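Local coordinates for protein amidohydrolase (Staphylococcus aureus, PDB 3NUR) that probably hydrolyses carbon-nitrogen bonds of a still undefined substrate, as a metal-dependent TIM-barrel enzyme of the amidohydrolase family, at residues A[22-33]-A[86-96]; A[100-111]-A[134-142]. All blocks are in the same frame, centred on the assembly; numbering follows the deposited sequence.

Contact 1 of 2, residues A[22-33]-A[86-96]; sequences MKSITFEEHYVI and DVQIQVLSYGN. With CA (calcium ion), chain B.
The rings of Tyr31 and Tyr94 form a T-shaped pair: the edge of Tyr94 points at the face of Tyr31, with centroids 5.1 Å apart and planes at 67°. Tyr94 CA also lies over the Tyr31 ring as a CH-pi contact. One face of Tyr94 carries Tyr31 O and Val32 CA, both offset toward the rim; Val32 CA makes a CH-pi contact 4.0 Å from the centroid. Ser93 N lies in plane at the edge of Tyr31. Nearer the start of the strands, Val91 CG2 sits over one face of Phe27. Tyr94 OH accepts a nearly straight bond from Ile33 N (3.0 Å, 176°) and is also hydrogen-bonded to Gln37. Parallel ladder bonds run from the Ser24 N to Asp86 O pair up to the Gly95 N to Tyr31 O pair. Two beta bulges break the register. At the first, Ser24 O accepts from both Gln88 N and Ile89 N. Water 2 bridges Phe27 O, Val91 O and Glu29 N. Glu28 is extended, its CG anti to the backbone N (chi1 -163°), and its OE1 binds calcium at 2.1 Å. His30 NE2 binds the same ion at 2.3 Å; His192, Asp316 and two waters complete the site. The strands are neighbours in the parallel barrel sheet, with 129-131 next to 87-94. Helices 75-84 and 104-124 cover Leu92, and helix 336-351 packs on Ser24 and Phe27.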
loop_
_atom_site.group_PDB
_atom_site.type_symbol
_atom_site.label_atom_id
_atom_site.label_comp_id
_atom_site.label_asym_id
_atom_site.label_seq_id
_atom_site.Cartn_x
_atom_site.Cartn_y
_atom_site.Cartn_z
HETATM N N MSE A 22 9.972 19.529 -10.811
HETATM C CA MSE A 22 9.462 18.255 -11.329
HETATM C C MSE A 22 8.310 17.740 -10.445
HETATM O O MSE A 22 8.494 17.590 -9.231
HETATM C CB MSE A 22 10.586 17.220 -11.405
HETATM C CG MSE A 22 10.253 16.029 -12.298
HETATM SE SE MSE A 22 11.553 14.590 -12.121
HETATM C CE MSE A 22 13.133 15.456 -12.927
ATOM N N LYS A 23 7.140 17.466 -11.056
ATOM C CA LYS A 23 5.952 17.038 -10.319
ATOM C C LYS A 23 5.886 15.537 -10.087
ATOM O O LYS A 23 6.439 14.758 -10.864
ATOM C CB LYS A 23 4.655 17.560 -10.951
ATOM C CG LYS A 23 4.562 19.079 -11.050
ATOM C CD LYS A 23 4.276 19.761 -9.708
ATOM C CE LYS A 23 4.422 21.257 -9.817
ATOM N NZ LYS A 23 3.472 21.842 -10.800
ATOM N N SER A 24 5.232 15.141 -8.988
ATOM C CA SER A 24 5.160 13.739 -8.620
ATOM C C SER A 24 3.760 13.210 -8.492
ATOM O O SER A 24 2.800 13.981 -8.342
ATOM C CB SER A 24 5.907 13.505 -7.306
ATOM O OG SER A 24 5.267 14.160 -6.218
ATOM N N ILE A 25 3.656 11.881 -8.544
ATOM C CA ILE A 25 2.439 11.113 -8.249
ATOM C C ILE A 25 2.820 10.402 -6.926
ATOM O O ILE A 25 3.845 9.711 -6.884
ATOM C CB ILE A 25 2.048 10.096 -9.351
ATOM C CG1 ILE A 25 1.776 10.783 -10.714
ATOM C CG2 ILE A 25 0.808 9.273 -8.910
ATOM C CD1 ILE A 25 1.732 9.771 -11.943
ATOM N N THR A 26 2.031 10.586 -5.856
ATOM C CA THR A 26 2.333 9.967 -4.551
ATOM C C THR A 26 1.310 8.840 -4.275
ATOM O O THR A 26 0.097 9.022 -4.488
ATOM C CB THR A 26 2.526 11.002 -3.444
ATOM O OG1 THR A 26 1.384 11.841 -3.396
ATOM C CG2 THR A 26 3.804 11.865 -3.618
ATOM N N PHE A 27 1.805 7.676 -3.829
ATOM C CA PHE A 27 0.997 6.459 -3.746
ATOM C C PHE A 27 0.414 6.000 -2.409
ATOM O O PHE A 27 -0.418 5.081 -2.397
ATOM C CB PHE A 27 1.745 5.319 -4.439
ATOM C CG PHE A 27 1.635 5.346 -5.942
ATOM C CD1 PHE A 27 0.711 4.539 -6.601
ATOM C CD2 PHE A 27 2.470 6.165 -6.703
ATOM C CE1 PHE A 27 0.601 4.565 -7.995
ATOM C CE2 PHE A 27 2.382 6.168 -8.102
ATOM C CZ PHE A 27 1.451 5.365 -8.735
ATOM N N GLU A 28 0.873 6.576 -1.286
ATOM C CA GLU A 28 0.366 6.136 0.020
ATOM C C GLU A 28 -0.097 7.360 0.758
ATOM O O GLU A 28 0.623 7.889 1.588
ATOM C CB GLU A 28 1.451 5.351 0.798
ATOM C CG GLU A 28 0.869 4.527 1.943
ATOM C CD GLU A 28 1.932 3.956 2.862
ATOM O OE1 GLU A 28 1.904 4.284 4.069
ATOM O OE2 GLU A 28 2.822 3.221 2.370
ATOM N N GLU A 29 -1.253 7.890 0.356
ATOM C CA GLU A 29 -1.777 9.154 0.882
ATOM C C GLU A 29 -3.169 8.843 1.394
ATOM O O GLU A 29 -3.970 8.241 0.661
ATOM C CB GLU A 29 -1.771 10.189 -0.264
ATOM C CG GLU A 29 -0.470 10.146 -1.097
ATOM C CD GLU A 29 0.857 10.179 -0.341
ATOM O OE1 GLU A 29 0.993 10.989 0.603
ATOM O OE2 GLU A 29 1.768 9.390 -0.693
ATOM N N HIS A 30 -3.429 9.199 2.665
ATOM C CA HIS A 30 -4.633 8.759 3.348
ATOM C C HIS A 30 -5.710 9.765 3.618
ATOM O O HIS A 30 -5.448 10.950 3.812
ATOM C CB HIS A 30 -4.241 8.070 4.666
ATOM C CG HIS A 30 -3.259 6.945 4.483
ATOM N ND1 HIS A 30 -3.623 5.761 3.850
ATOM C CD2 HIS A 30 -1.967 6.845 4.888
ATOM C CE1 HIS A 30 -2.545 4.989 3.872
ATOM N NE2 HIS A 30 -1.521 5.597 4.479
ATOM N N TYR A 31 -6.927 9.242 3.734
ATOM C CA TYR A 31 -8.083 10.025 4.131
ATOM C C TYR A 31 -8.936 9.188 5.082
ATOM O O TYR A 31 -8.865 7.968 5.049
ATOM C CB TYR A 31 -8.924 10.462 2.897
ATOM C CG TYR A 31 -9.784 9.358 2.329
ATOM C CD1 TYR A 31 -9.243 8.399 1.479
ATOM C CD2 TYR A 31 -11.114 9.202 2.729
ATOM C CE1 TYR A 31 -10.010 7.350 0.998
ATOM C CE2 TYR A 31 -11.889 8.144 2.264
ATOM C CZ TYR A 31 -11.325 7.214 1.404
ATOM O OH TYR A 31 -12.054 6.159 0.933
ATOM N N VAL A 32 -9.784 9.849 5.886
ATOM C CA VAL A 32 -10.797 9.161 6.693
ATOM C C VAL A 32 -12.055 10.002 6.553
ATOM O O VAL A 32 -11.970 11.169 6.131
ATOM C CB VAL A 32 -10.421 8.893 8.181
ATOM C CG1 VAL A 32 -9.125 8.089 8.307
ATOM C CG2 VAL A 32 -10.352 10.188 9.004
ATOM N N ILE A 33 -13.211 9.397 6.889
ATOM C CA ILE A 33 -14.497 10.090 6.878
ATOM C C ILE A 33 -15.020 10.076 8.316
ATOM O O ILE A 33 -15.202 9.006 8.904
ATOM C CB ILE A 33 -15.486 9.498 5.841
ATOM C CG1 ILE A 33 -14.962 9.739 4.412
ATOM C CG2 ILE A 33 -16.897 10.109 6.013
ATOM C CD1 ILE A 33 -15.342 8.698 3.450
ATOM N N ASP A 86 5.544 19.914 -4.579
ATOM C CA ASP A 86 5.541 19.591 -6.009
ATOM C C ASP A 86 4.833 18.265 -6.337
ATOM O O ASP A 86 5.264 17.524 -7.224
ATOM C CB ASP A 86 6.975 19.654 -6.612
ATOM C CG ASP A 86 7.595 21.049 -6.661
ATOM O OD1 ASP A 86 6.830 22.047 -6.646
ATOM O OD2 ASP A 86 8.837 21.142 -6.727
ATOM N N VAL A 87 3.775 17.957 -5.591
ATOM C CA VAL A 87 2.976 16.756 -5.821
ATOM C C VAL A 87 1.808 17.153 -6.720
ATOM O O VAL A 87 0.948 17.929 -6.289
ATOM C CB VAL A 87 2.460 16.138 -4.497
ATOM C CG1 VAL A 87 1.602 14.904 -4.781
ATOM C CG2 VAL A 87 3.625 15.789 -3.551
ATOM N N GLN A 88 1.719 16.545 -7.910
ATOM C CA GLN A 88 0.626 16.790 -8.854
ATOM C C GLN A 88 -0.562 15.932 -8.442
ATOM O O GLN A 88 -1.690 16.413 -8.450
ATOM C CB GLN A 88 1.063 16.431 -10.288
ATOM C CG GLN A 88 -0.014 16.634 -11.381
ATOM C CD GLN A 88 -0.467 18.070 -11.517
ATOM O OE1 GLN A 88 -1.666 18.360 -11.582
ATOM N NE2 GLN A 88 0.476 19.004 -11.529
ATOM N N ILE A 89 -0.315 14.635 -8.127
ATOM C CA ILE A 89 -1.398 13.722 -7.775
ATOM C C ILE A 89 -1.147 12.967 -6.491
ATOM O O ILE A 89 -0.052 12.418 -6.295
ATOM C CB ILE A 89 -1.632 12.708 -8.945
ATOM C CG1 ILE A 89 -2.064 13.409 -10.256
ATOM C CG2 ILE A 89 -2.573 11.548 -8.558
ATOM C CD1 ILE A 89 -2.035 12.523 -11.460
ATOM N N GLN A 90 -2.206 12.853 -5.657
ATOM C CA GLN A 90 -2.189 11.949 -4.532
ATOM C C GLN A 90 -3.133 10.806 -4.928
ATOM O O GLN A 90 -4.255 11.058 -5.398
ATOM C CB GLN A 90 -2.690 12.593 -3.227
ATOM C CG GLN A 90 -1.619 13.371 -2.500
ATOM C CD GLN A 90 -2.040 13.788 -1.100
ATOM O OE1 GLN A 90 -1.229 14.270 -0.287
ATOM N NE2 GLN A 90 -3.295 13.561 -0.752
ATOM N N VAL A 91 -2.682 9.574 -4.727
ATOM C CA VAL A 91 -3.501 8.364 -4.924
ATOM C C VAL A 91 -4.072 8.133 -3.518
ATOM O O VAL A 91 -3.313 7.902 -2.560
ATOM C CB VAL A 91 -2.712 7.143 -5.470
ATOM C CG1 VAL A 91 -3.645 5.965 -5.683
ATOM C CG2 VAL A 91 -1.979 7.478 -6.771
ATOM N N LEU A 92 -5.395 8.320 -3.365
ATOM C CA LEU A 92 -6.019 8.315 -2.046
ATOM C C LEU A 92 -6.559 6.948 -1.591
ATOM O O LEU A 92 -7.212 6.248 -2.368
ATOM C CB LEU A 92 -7.142 9.387 -1.983
ATOM C CG LEU A 92 -6.729 10.867 -2.104
ATOM C CD1 LEU A 92 -7.961 11.790 -2.082
ATOM C CD2 LEU A 92 -5.813 11.269 -0.986
ATOM N N SER A 93 -6.275 6.594 -0.320
ATOM C CA SER A 93 -6.715 5.347 0.317
ATOM C C SER A 93 -7.182 5.610 1.745
ATOM O O SER A 93 -6.724 6.571 2.340
ATOM C CB SER A 93 -5.562 4.361 0.361
ATOM O OG SER A 93 -4.465 4.913 1.075
ATOM N N TYR A 94 -8.085 4.770 2.302
ATOM C CA TYR A 94 -8.564 4.962 3.670
ATOM C C TYR A 94 -7.427 4.776 4.683
ATOM O O TYR A 94 -6.609 3.867 4.526
ATOM C CB TYR A 94 -9.752 4.038 3.995
ATOM C CG TYR A 94 -10.700 4.665 4.992
ATOM C CD1 TYR A 94 -11.860 5.312 4.572
ATOM C CD2 TYR A 94 -10.425 4.634 6.361
ATOM C CE1 TYR A 94 -12.712 5.940 5.488
ATOM C CE2 TYR A 94 -11.280 5.232 7.285
ATOM C CZ TYR A 94 -12.416 5.897 6.841
ATOM O OH TYR A 94 -13.256 6.483 7.753
ATOM N N GLY A 95 -7.369 5.661 5.669
ATOM C CA GLY A 95 -6.350 5.667 6.714
ATOM C C GLY A 95 -6.722 4.873 7.951
ATOM O O GLY A 95 -7.300 3.786 7.853
ATOM N N ASN A 96 -6.346 5.393 9.124
ATOM C CA ASN A 96 -6.566 4.709 10.411
ATOM C C ASN A 96 -8.020 4.354 10.648
ATOM O O ASN A 96 -8.897 5.158 10.356
ATOM C CB ASN A 96 -6.050 5.564 11.558
ATOM C CG ASN A 96 -4.582 5.879 11.480
ATOM O OD1 ASN A 96 -3.797 5.195 10.803
ATOM N ND2 ASN A 96 -4.184 6.932 12.176
HETATM CA CA CA B . 0.384 4.726 5.525
HETATM O O HOH W 1 10.230 18.791 -7.295
HETATM O O HOH W 2 -2.896 5.685 -1.131
HETATM O O HOH W 3 2.042 4.214 6.848
HETATM O O HOH W 4 -0.733 4.812 7.485
#

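Contact 2 of 2, residues A[100-111]-A[134-142]; sequences SNLVGQKAIELC and TLPINEPEA
Apolar contacts centre on Pro136, which meets one side of helix 104-124. Its CB lies 4.0 Å from Ala107 CB, and its CG lies 3.9 Å from Ile108 CG1. Cys111 comes in at the other end of the proline ring, with SG 3.5 Å from Pro136 N. Ile108 CG1 stands anti to its own carbonyl carbon (chi1 -60°), and CD1 extends to Ala142 CB at 3.5 Å. The same methyl touches the aliphatic part of Glu139.

Polar links run through two waters. Water 5 lies within bonding distance of Ser100 O and Leu102 O and accepts from Asn138 N at 3.0 Å. Water 6 accepts from Gly104 N and donates to Asn138 O and to Glu139 OE2, the last at 2.6 Å. Glu139 bends at chi2 (-72°), which brings this carboxylate oxygen beside Gly104.

Backbone turns shape the second segment. Pro136 is the centre of an inverse gamma turn, and a type I turn from Pro136 ends at Glu139, the N-cap of helix 140-152. Ile137 and Leu135 face strand 159-162. The arrangement belongs to the outer layer of a TIM barrel: the loop after strand 129-131 packs on the preceding helix before the next helix starts.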
loop_
_atom_site.group_PDB
_atom_site.type_symbol
_atom_site.label_atom_id
_atom_site.label_comp_id
_atom_site.label_asym_id
_atom_site.label_seq_id
_atom_site.Cartn_x
_atom_site.Cartn_y
_atom_site.Cartn_z
ATOM N N SER A 100 -12.419 -1.808 6.335
ATOM C CA SER A 100 -12.010 -3.100 5.776
ATOM C C SER A 100 -11.763 -4.138 6.893
ATOM O O SER A 100 -11.818 -5.336 6.628
ATOM C CB SER A 100 -10.736 -2.939 4.955
ATOM O OG SER A 100 -9.663 -2.526 5.788
ATOM N N ASN A 101 -11.466 -3.686 8.129
ATOM C CA ASN A 101 -11.192 -4.623 9.228
ATOM C C ASN A 101 -12.461 -5.133 9.940
ATOM O O ASN A 101 -12.371 -6.024 10.779
ATOM C CB ASN A 101 -10.153 -4.051 10.201
ATOM C CG ASN A 101 -8.766 -4.072 9.612
ATOM O OD1 ASN A 101 -8.143 -5.132 9.484
ATOM N ND2 ASN A 101 -8.313 -2.932 9.096
ATOM N N LEU A 102 -13.638 -4.586 9.584
ATOM C CA LEU A 102 -14.927 -5.010 10.138
ATOM C C LEU A 102 -15.410 -6.287 9.435
ATOM O O LEU A 102 -14.796 -6.734 8.477
ATOM C CB LEU A 102 -15.969 -3.896 9.957
ATOM C CG LEU A 102 -15.718 -2.592 10.720
ATOM C CD1 LEU A 102 -16.766 -1.592 10.381
ATOM C CD2 LEU A 102 -15.648 -2.818 12.228
ATOM N N VAL A 103 -16.535 -6.863 9.896
ATOM C CA VAL A 103 -17.058 -8.078 9.290
ATOM C C VAL A 103 -18.465 -7.868 8.743
ATOM O O VAL A 103 -19.181 -6.945 9.155
ATOM C CB VAL A 103 -16.990 -9.316 10.256
ATOM C CG1 VAL A 103 -15.561 -9.586 10.744
ATOM C CG2 VAL A 103 -17.956 -9.172 11.430
ATOM N N GLY A 104 -18.848 -8.775 7.860
ATOM C CA GLY A 104 -20.176 -8.892 7.278
ATOM C C GLY A 104 -20.751 -7.683 6.582
ATOM O O GLY A 104 -20.021 -6.882 5.995
ATOM N N GLN A 105 -22.090 -7.558 6.660
ATOM C CA GLN A 105 -22.840 -6.477 6.029
ATOM C C GLN A 105 -22.355 -5.078 6.447
ATOM O O GLN A 105 -22.296 -4.184 5.586
ATOM C CB GLN A 105 -24.356 -6.661 6.291
ATOM C CG GLN A 105 -25.265 -5.821 5.368
ATOM C CD GLN A 105 -25.047 -6.033 3.875
ATOM O OE1 GLN A 105 -24.801 -7.146 3.386
ATOM N NE2 GLN A 105 -25.163 -4.961 3.110
ATOM N N LYS A 106 -22.025 -4.885 7.747
ATOM C CA LYS A 106 -21.525 -3.589 8.221
ATOM C C LYS A 106 -20.233 -3.201 7.468
ATOM O O LYS A 106 -20.113 -2.048 7.035
ATOM C CB LYS A 106 -21.272 -3.599 9.732
ATOM C CG LYS A 106 -20.542 -2.347 10.214
ATOM C CD LYS A 106 -21.412 -1.424 11.038
ATOM C CE LYS A 106 -21.099 -1.573 12.503
ATOM N NZ LYS A 106 -19.723 -1.107 12.843
ATOM N N ALA A 107 -19.286 -4.161 7.296
ATOM C CA ALA A 107 -18.027 -3.923 6.559
ATOM C C ALA A 107 -18.351 -3.541 5.110
ATOM O O ALA A 107 -17.806 -2.556 4.594
ATOM C CB ALA A 107 -17.146 -5.174 6.581
ATOM N N ILE A 108 -19.268 -4.301 4.473
ATOM C CA ILE A 108 -19.692 -4.039 3.093
ATOM C C ILE A 108 -20.253 -2.616 2.927
ATOM O O ILE A 108 -19.772 -1.873 2.060
ATOM C CB ILE A 108 -20.639 -5.155 2.541
ATOM C CG1 ILE A 108 -19.937 -6.541 2.542
ATOM C CG2 ILE A 108 -21.174 -4.815 1.134
ATOM C CD1 ILE A 108 -20.958 -7.793 2.396
ATOM N N GLU A 109 -21.263 -2.250 3.747
ATOM C CA GLU A 109 -21.932 -0.948 3.674
ATOM C C GLU A 109 -20.980 0.218 3.943
ATOM O O GLU A 109 -21.031 1.200 3.219
ATOM C CB GLU A 109 -23.153 -0.882 4.603
ATOM C CG GLU A 109 -24.313 -1.732 4.108
ATOM C CD GLU A 109 -25.527 -1.826 5.016
ATOM O OE1 GLU A 109 -25.605 -1.071 6.014
ATOM O OE2 GLU A 109 -26.407 -2.668 4.724
ATOM N N LEU A 110 -20.111 0.098 4.956
ATOM C CA LEU A 110 -19.171 1.164 5.285
ATOM C C LEU A 110 -18.080 1.336 4.239
ATOM O O LEU A 110 -17.705 2.479 3.973
ATOM C CB LEU A 110 -18.615 1.050 6.719
ATOM C CG LEU A 110 -19.651 1.211 7.863
ATOM C CD1 LEU A 110 -19.015 0.999 9.190
ATOM C CD2 LEU A 110 -20.308 2.597 7.852
ATOM N N CYS A 111 -17.615 0.227 3.590
ATOM C CA CYS A 111 -16.618 0.355 2.504
ATOM C C CYS A 111 -17.274 1.054 1.301
ATOM O O CYS A 111 -16.658 1.933 0.683
ATOM C CB CYS A 111 -16.050 -1.005 2.114
ATOM S SG CYS A 111 -14.889 -1.690 3.325
ATOM N N THR A 134 -11.338 0.781 -1.090
ATOM C CA THR A 134 -11.359 0.273 0.285
ATOM C C THR A 134 -12.315 -0.922 0.207
ATOM O O THR A 134 -13.452 -0.774 -0.256
ATOM C CB THR A 134 -11.743 1.347 1.305
ATOM O OG1 THR A 134 -10.795 2.413 1.197
ATOM C CG2 THR A 134 -11.741 0.813 2.743
ATOM N N LEU A 135 -11.816 -2.117 0.552
ATOM C CA LEU A 135 -12.571 -3.359 0.354
ATOM C C LEU A 135 -12.938 -4.103 1.606
ATOM O O LEU A 135 -12.091 -4.248 2.472
ATOM C CB LEU A 135 -11.791 -4.315 -0.569
ATOM C CG LEU A 135 -11.314 -3.741 -1.918
ATOM C CD1 LEU A 135 -10.426 -4.721 -2.622
ATOM C CD2 LEU A 135 -12.505 -3.336 -2.794
ATOM N N PRO A 136 -14.144 -4.711 1.663
ATOM C CA PRO A 136 -14.496 -5.522 2.840
ATOM C C PRO A 136 -13.866 -6.921 2.724
ATOM O O PRO A 136 -14.539 -7.896 2.413
ATOM C CB PRO A 136 -16.029 -5.541 2.786
ATOM C CG PRO A 136 -16.351 -5.484 1.305
ATOM C CD PRO A 136 -15.258 -4.651 0.677
ATOM N N ILE A 137 -12.545 -7.016 2.951
ATOM C CA ILE A 137 -11.777 -8.269 2.780
ATOM C C ILE A 137 -12.329 -9.505 3.505
ATOM O O ILE A 137 -12.145 -10.631 3.027
ATOM C CB ILE A 137 -10.259 -8.078 3.012
ATOM C CG1 ILE A 137 -9.959 -7.700 4.486
ATOM C CG2 ILE A 137 -9.672 -7.066 1.973
ATOM C CD1 ILE A 137 -8.485 -7.637 4.886
ATOM N N ASN A 138 -13.000 -9.281 4.648
ATOM C CA ASN A 138 -13.602 -10.349 5.436
ATOM C C ASN A 138 -14.822 -10.969 4.758
ATOM O O ASN A 138 -15.287 -12.021 5.188
ATOM C CB ASN A 138 -13.854 -9.912 6.867
ATOM C CG ASN A 138 -12.557 -9.699 7.622
ATOM O OD1 ASN A 138 -12.272 -8.606 8.160
ATOM N ND2 ASN A 138 -11.702 -10.714 7.579
ATOM N N GLU A 139 -15.285 -10.359 3.638
ATOM C CA GLU A 139 -16.374 -10.853 2.781
ATOM C C GLU A 139 -15.790 -10.926 1.342
ATOM O O GLU A 139 -16.078 -10.042 0.530
ATOM C CB GLU A 139 -17.544 -9.877 2.876
ATOM C CG GLU A 139 -18.234 -9.892 4.225
ATOM C CD GLU A 139 -19.041 -11.157 4.446
ATOM O OE1 GLU A 139 -19.442 -11.795 3.445
ATOM O OE2 GLU A 139 -19.251 -11.519 5.621
ATOM N N PRO A 140 -14.916 -11.925 1.017
ATOM C CA PRO A 140 -14.178 -11.869 -0.264
ATOM C C PRO A 140 -14.948 -11.744 -1.563
ATOM O O PRO A 140 -14.513 -11.002 -2.444
ATOM C CB PRO A 140 -13.279 -13.112 -0.230
ATOM C CG PRO A 140 -13.860 -13.988 0.840
ATOM C CD PRO A 140 -14.409 -13.032 1.857
ATOM N N GLU A 141 -16.094 -12.434 -1.685
ATOM C CA GLU A 141 -16.867 -12.325 -2.922
ATOM C C GLU A 141 -17.498 -10.932 -3.020
ATOM O O GLU A 141 -17.461 -10.336 -4.105
ATOM C CB GLU A 141 -17.865 -13.489 -3.095
ATOM C CG GLU A 141 -17.163 -14.838 -3.040
ATOM C CD GLU A 141 -17.496 -15.822 -4.139
ATOM O OE1 GLU A 141 -18.415 -16.647 -3.934
ATOM O OE2 GLU A 141 -16.798 -15.810 -5.180
ATOM N N ALA A 142 -17.954 -10.370 -1.871
ATOM C CA ALA A 142 -18.505 -9.018 -1.834
ATOM C C ALA A 142 -17.381 -8.006 -2.111
ATOM O O ALA A 142 -17.616 -7.014 -2.798
ATOM C CB ALA A 142 -19.150 -8.737 -0.492
HETATM O O HOH W 5 -13.994 -6.729 5.816
HETATM O O HOH W 6 -17.284 -11.355 7.293
#

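How the contacts relate
Contact 1 is core and contact 2 lies further out, partly buried; their centres are about 23 Å apart. Contact 1 joins two barrel strands by a backbone ladder and holds two of the four protein ligands of calcium. Contact 2 joins a helix to a loop and the start of the next helix, through apolar side chains and bridging waters. Their segments share no strand or helix, but helix 104-124, which follows strand 87-94 and begins in contact 2, also packs on Tyr31 and Leu92 of contact 1. They touch: Tyr94 CB packs on Thr134 OG1 at 3.4 Å. Aromatic rings and metal ligands mark the inner contact, a proline, an isoleucine and water-bridged polar groups the outer one.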